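Local atomic coordinates of acetyltransferase, GNAT family (Listeria monocytogenes str. 4b, PDB entry 2OH1), a protein that probably transfers an acetyl group from acetyl-coenzyme A to an acceptor that remains unidentified, as a member of the GNAT acetyltransferase family. Residues 58-70 with 77-89. Sequence-based numbering, arbitrary orientation.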
# COMPACT_ATOMS: atom_id res chain seq x y z
N ILE A 58 9.27 -11.62 2.12
CA ILE A 58 9.85 -10.30 1.93
C ILE A 58 10.98 -10.27 0.90
O ILE A 58 11.11 -9.29 0.14
CB ILE A 58 10.28 -9.71 3.28
CG1 ILE A 58 10.62 -8.22 3.14
CG2 ILE A 58 11.34 -10.58 3.91
CD1 ILE A 58 9.48 -7.34 2.54
N GLU A 59 11.76 -11.34 0.80
CA GLU A 59 12.89 -11.33 -0.16
C GLU A 59 12.36 -11.26 -1.58
O GLU A 59 12.94 -10.57 -2.43
CB GLU A 59 13.83 -12.50 0.07
CG GLU A 59 14.52 -12.39 1.43
CD GLU A 59 15.57 -13.45 1.71
OE1 GLU A 59 16.40 -13.72 0.81
OE2 GLU A 59 15.60 -13.96 2.87
N GLN A 60 11.27 -11.97 -1.86
CA GLN A 60 10.73 -11.94 -3.20
C GLN A 60 9.99 -10.63 -3.46
O GLN A 60 10.02 -10.10 -4.58
CB GLN A 60 9.82 -13.15 -3.44
CG GLN A 60 9.33 -13.27 -4.86
CD GLN A 60 10.42 -13.76 -5.82
OE1 GLN A 60 11.54 -14.10 -5.42
NE2 GLN A 60 10.09 -13.78 -7.11
N ARG A 61 9.37 -10.07 -2.44
CA ARG A 61 8.83 -8.68 -2.60
C ARG A 61 9.94 -7.69 -3.01
O ARG A 61 9.79 -6.91 -3.96
CB ARG A 61 8.18 -8.15 -1.35
CG ARG A 61 7.01 -8.94 -0.88
CD ARG A 61 5.70 -8.64 -1.64
NE ARG A 61 5.63 -9.34 -2.86
CZ ARG A 61 5.46 -10.65 -3.01
NH1 ARG A 61 5.27 -11.44 -1.94
NH2 ARG A 61 5.43 -11.17 -4.23
N ILE A 62 11.09 -7.76 -2.35
CA ILE A 62 12.25 -6.93 -2.70
C ILE A 62 12.77 -7.22 -4.10
O ILE A 62 12.95 -6.30 -4.93
CB ILE A 62 13.34 -7.05 -1.59
CG1 ILE A 62 12.91 -6.43 -0.30
CG2 ILE A 62 14.67 -6.43 -2.07
CD1 ILE A 62 13.81 -6.79 0.85
N GLU A 63 12.93 -8.49 -4.45
CA GLU A 63 13.40 -8.86 -5.75
C GLU A 63 12.54 -8.36 -6.88
O GLU A 63 13.04 -7.96 -7.94
CB GLU A 63 13.46 -10.35 -5.85
CG GLU A 63 14.05 -10.82 -7.14
CD GLU A 63 14.99 -11.93 -6.90
OE1 GLU A 63 16.10 -11.64 -6.39
OE2 GLU A 63 14.59 -13.08 -7.18
N LEU A 64 11.24 -8.39 -6.67
CA LEU A 64 10.31 -8.01 -7.70
C LEU A 64 10.00 -6.51 -7.74
O LEU A 64 9.23 -6.04 -8.61
CB LEU A 64 9.00 -8.74 -7.46
CG LEU A 64 9.03 -10.26 -7.62
CD1 LEU A 64 7.72 -10.89 -7.14
CD2 LEU A 64 9.36 -10.63 -9.08
N GLY A 65 10.66 -5.75 -6.88
CA GLY A 65 10.46 -4.30 -6.89
C GLY A 65 9.09 -3.88 -6.38
O GLY A 65 8.53 -2.86 -6.84
N GLU A 66 8.59 -4.62 -5.40
CA GLU A 66 7.26 -4.42 -4.87
C GLU A 66 7.25 -3.72 -3.52
O GLU A 66 6.18 -3.66 -2.89
CB GLU A 66 6.54 -5.79 -4.81
CG GLU A 66 6.14 -6.24 -6.20
CD GLU A 66 5.47 -7.62 -6.31
OE1 GLU A 66 5.63 -8.46 -5.41
OE2 GLU A 66 4.74 -7.86 -7.30
N VAL A 67 8.41 -3.29 -3.01
CA VAL A 67 8.50 -2.54 -1.78
C VAL A 67 9.08 -1.17 -2.03
O VAL A 67 10.21 -1.04 -2.51
CB VAL A 67 9.36 -3.25 -0.75
CG1 VAL A 67 9.29 -2.46 0.59
CG2 VAL A 67 8.95 -4.69 -0.49
N ALA A 68 8.34 -0.13 -1.72
CA ALA A 68 8.82 1.25 -1.87
C ALA A 68 9.04 1.84 -0.50
O ALA A 68 8.19 1.66 0.38
CB ALA A 68 7.82 2.08 -2.63
N LEU A 69 10.19 2.50 -0.28
CA LEU A 69 10.57 3.09 0.96
C LEU A 69 10.57 4.61 0.83
O LEU A 69 11.03 5.15 -0.16
CB LEU A 69 11.99 2.63 1.31
CG LEU A 69 12.14 1.10 1.42
CD1 LEU A 69 13.64 0.79 1.81
CD2 LEU A 69 11.14 0.49 2.36
N PHE A 70 10.14 5.27 1.89
CA PHE A 70 9.95 6.74 1.93
C PHE A 70 10.76 7.20 3.13
O PHE A 70 10.45 6.81 4.27
CB PHE A 70 8.45 7.07 2.06
CG PHE A 70 7.68 6.61 0.88
CD1 PHE A 70 7.28 5.28 0.78
CD2 PHE A 70 7.42 7.49 -0.16
CE1 PHE A 70 6.62 4.85 -0.37
CE2 PHE A 70 6.74 7.02 -1.33
CZ PHE A 70 6.37 5.70 -1.41
N LEU A 77 13.28 6.16 8.23
CA LEU A 77 12.26 5.51 7.44
C LEU A 77 10.90 6.04 7.89
O LEU A 77 10.44 5.74 8.99
CB LEU A 77 12.30 4.00 7.63
CG LEU A 77 11.37 3.16 6.74
CD1 LEU A 77 11.54 3.46 5.26
CD2 LEU A 77 11.51 1.62 7.05
N ALA A 78 10.28 6.86 7.05
CA ALA A 78 8.95 7.43 7.30
C ALA A 78 7.79 6.56 6.93
O ALA A 78 6.74 6.59 7.54
CB ALA A 78 8.79 8.80 6.56
N GLY A 79 7.95 5.78 5.87
CA GLY A 79 6.90 4.88 5.44
C GLY A 79 7.41 3.82 4.49
O GLY A 79 8.53 3.94 3.94
N ALA A 80 6.62 2.77 4.35
CA ALA A 80 6.89 1.71 3.39
C ALA A 80 5.60 1.24 2.81
O ALA A 80 4.60 1.15 3.53
CB ALA A 80 7.68 0.56 4.05
N MSE A 81 5.64 0.88 1.55
CA MSE A 81 4.49 0.45 0.83
C MSE A 81 4.77 -0.87 0.11
O MSE A 81 5.79 -0.99 -0.58
CB MSE A 81 4.13 1.49 -0.17
CG MSE A 81 2.96 1.16 -1.04
SE MSE A 81 2.27 2.60 -2.13
CE MSE A 81 3.83 2.88 -3.14
N ILE A 82 3.85 -1.81 0.28
CA ILE A 82 3.85 -3.11 -0.35
C ILE A 82 2.85 -3.07 -1.48
O ILE A 82 1.63 -2.81 -1.34
CB ILE A 82 3.54 -4.26 0.65
CG1 ILE A 82 4.46 -4.17 1.89
CG2 ILE A 82 3.68 -5.60 -0.09
CD1 ILE A 82 5.98 -3.95 1.63
N ILE A 83 3.36 -3.34 -2.64
CA ILE A 83 2.43 -3.58 -3.70
C ILE A 83 2.55 -4.98 -4.31
O ILE A 83 3.48 -5.75 -4.01
CB ILE A 83 2.59 -2.59 -4.75
CG1 ILE A 83 3.79 -2.93 -5.62
CG2 ILE A 83 2.68 -1.18 -4.19
CD1 ILE A 83 3.88 -1.86 -6.76
N ARG A 84 1.63 -5.28 -5.18
CA ARG A 84 1.78 -6.43 -6.01
C ARG A 84 1.67 -5.91 -7.44
O ARG A 84 0.69 -5.21 -7.76
CB ARG A 84 0.72 -7.46 -5.74
CG ARG A 84 0.84 -8.12 -4.40
CD ARG A 84 2.30 -8.66 -4.12
NE ARG A 84 2.22 -9.75 -3.15
CZ ARG A 84 1.90 -11.00 -3.44
NH1 ARG A 84 1.68 -11.39 -4.69
NH2 ARG A 84 1.79 -11.88 -2.47
N LYS A 85 2.66 -6.19 -8.28
CA LYS A 85 2.63 -5.72 -9.67
C LYS A 85 1.83 -6.61 -10.62
O LYS A 85 1.61 -6.25 -11.76
CB LYS A 85 4.05 -5.52 -10.16
CG LYS A 85 4.75 -4.36 -9.53
CD LYS A 85 6.03 -4.23 -10.30
CE LYS A 85 7.12 -3.60 -9.59
NZ LYS A 85 8.30 -3.78 -10.52
N THR A 86 1.41 -7.78 -10.10
CA THR A 86 0.48 -8.71 -10.68
C THR A 86 -0.43 -9.19 -9.56
O THR A 86 0.01 -9.25 -8.44
CB THR A 86 1.24 -9.91 -11.33
OG1 THR A 86 2.04 -10.56 -10.35
CG2 THR A 86 2.19 -9.38 -12.45
N PRO A 87 -1.66 -9.58 -9.89
CA PRO A 87 -2.57 -9.91 -8.76
C PRO A 87 -2.07 -11.14 -7.98
O PRO A 87 -1.61 -12.12 -8.59
CB PRO A 87 -3.87 -10.23 -9.46
CG PRO A 87 -3.54 -10.44 -10.93
CD PRO A 87 -2.32 -9.65 -11.20
N SER A 88 -2.10 -11.04 -6.65
CA SER A 88 -1.94 -12.25 -5.82
C SER A 88 -3.13 -13.19 -6.08
O SER A 88 -4.11 -12.88 -6.83
CB SER A 88 -1.87 -11.89 -4.37
OG SER A 88 -3.21 -11.74 -3.85
N ASP A 89 -3.10 -14.37 -5.46
CA ASP A 89 -4.23 -15.32 -5.61
C ASP A 89 -5.54 -14.75 -5.00
O ASP A 89 -6.66 -15.04 -5.47
CB ASP A 89 -3.86 -16.68 -4.95
CG ASP A 89 -2.60 -17.32 -5.55
OD1 ASP A 89 -2.40 -17.16 -6.79
OD2 ASP A 89 -1.83 -17.98 -4.78
O HOH W 1 4.80 -9.38 -9.53
O HOH W 2 3.33 -9.94 -7.25
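Arg61 and Arg84 lay their guanidinium groups flat on one another, centres 3.6 Å apart and planes only 10° from parallel, with Arg84 NE over the middle of the Arg61 group. Glu66 probably offsets the like charges: its OE1 takes both NE (2.7 Å) and NH2 of Arg61 in the guanidinium plane, a side-on salt bridge onto a single oxygen, while Asp54 forms a salt bridge with Arg61 NH1. Glu66 OE2 accepts Lys85 N at 2.8 Å from above the carboxylate plane, and a water bonded to Thr86 OG1 also donates to it. With CG anti to its carbonyl carbon (chi1 -74°) and the rest of the chain extended, Glu66 runs past Ile83 O to reach that amide. Lys85 stretches back, NZ bonding Leu64 O (3.1 Å) beside the Schellman turn at Gly65. Beyond this polar cluster, 67-70 and 77-84 pair as an antiparallel hairpin, ending in a classic bulge where Ala78 N and Gly79 N share Phe70 O. Ile82 CD1 meets both methyls of Val67 on one face; on the other, selenomethionine Met81 CE sits at the Phe70 ring edge. The hairpin lies in the central mixed sheet of the GNAT fold, between strands 12-18 and 103-111; helix 120-134 packs against Phe70 and Met81, helix 24-40 against Ala80.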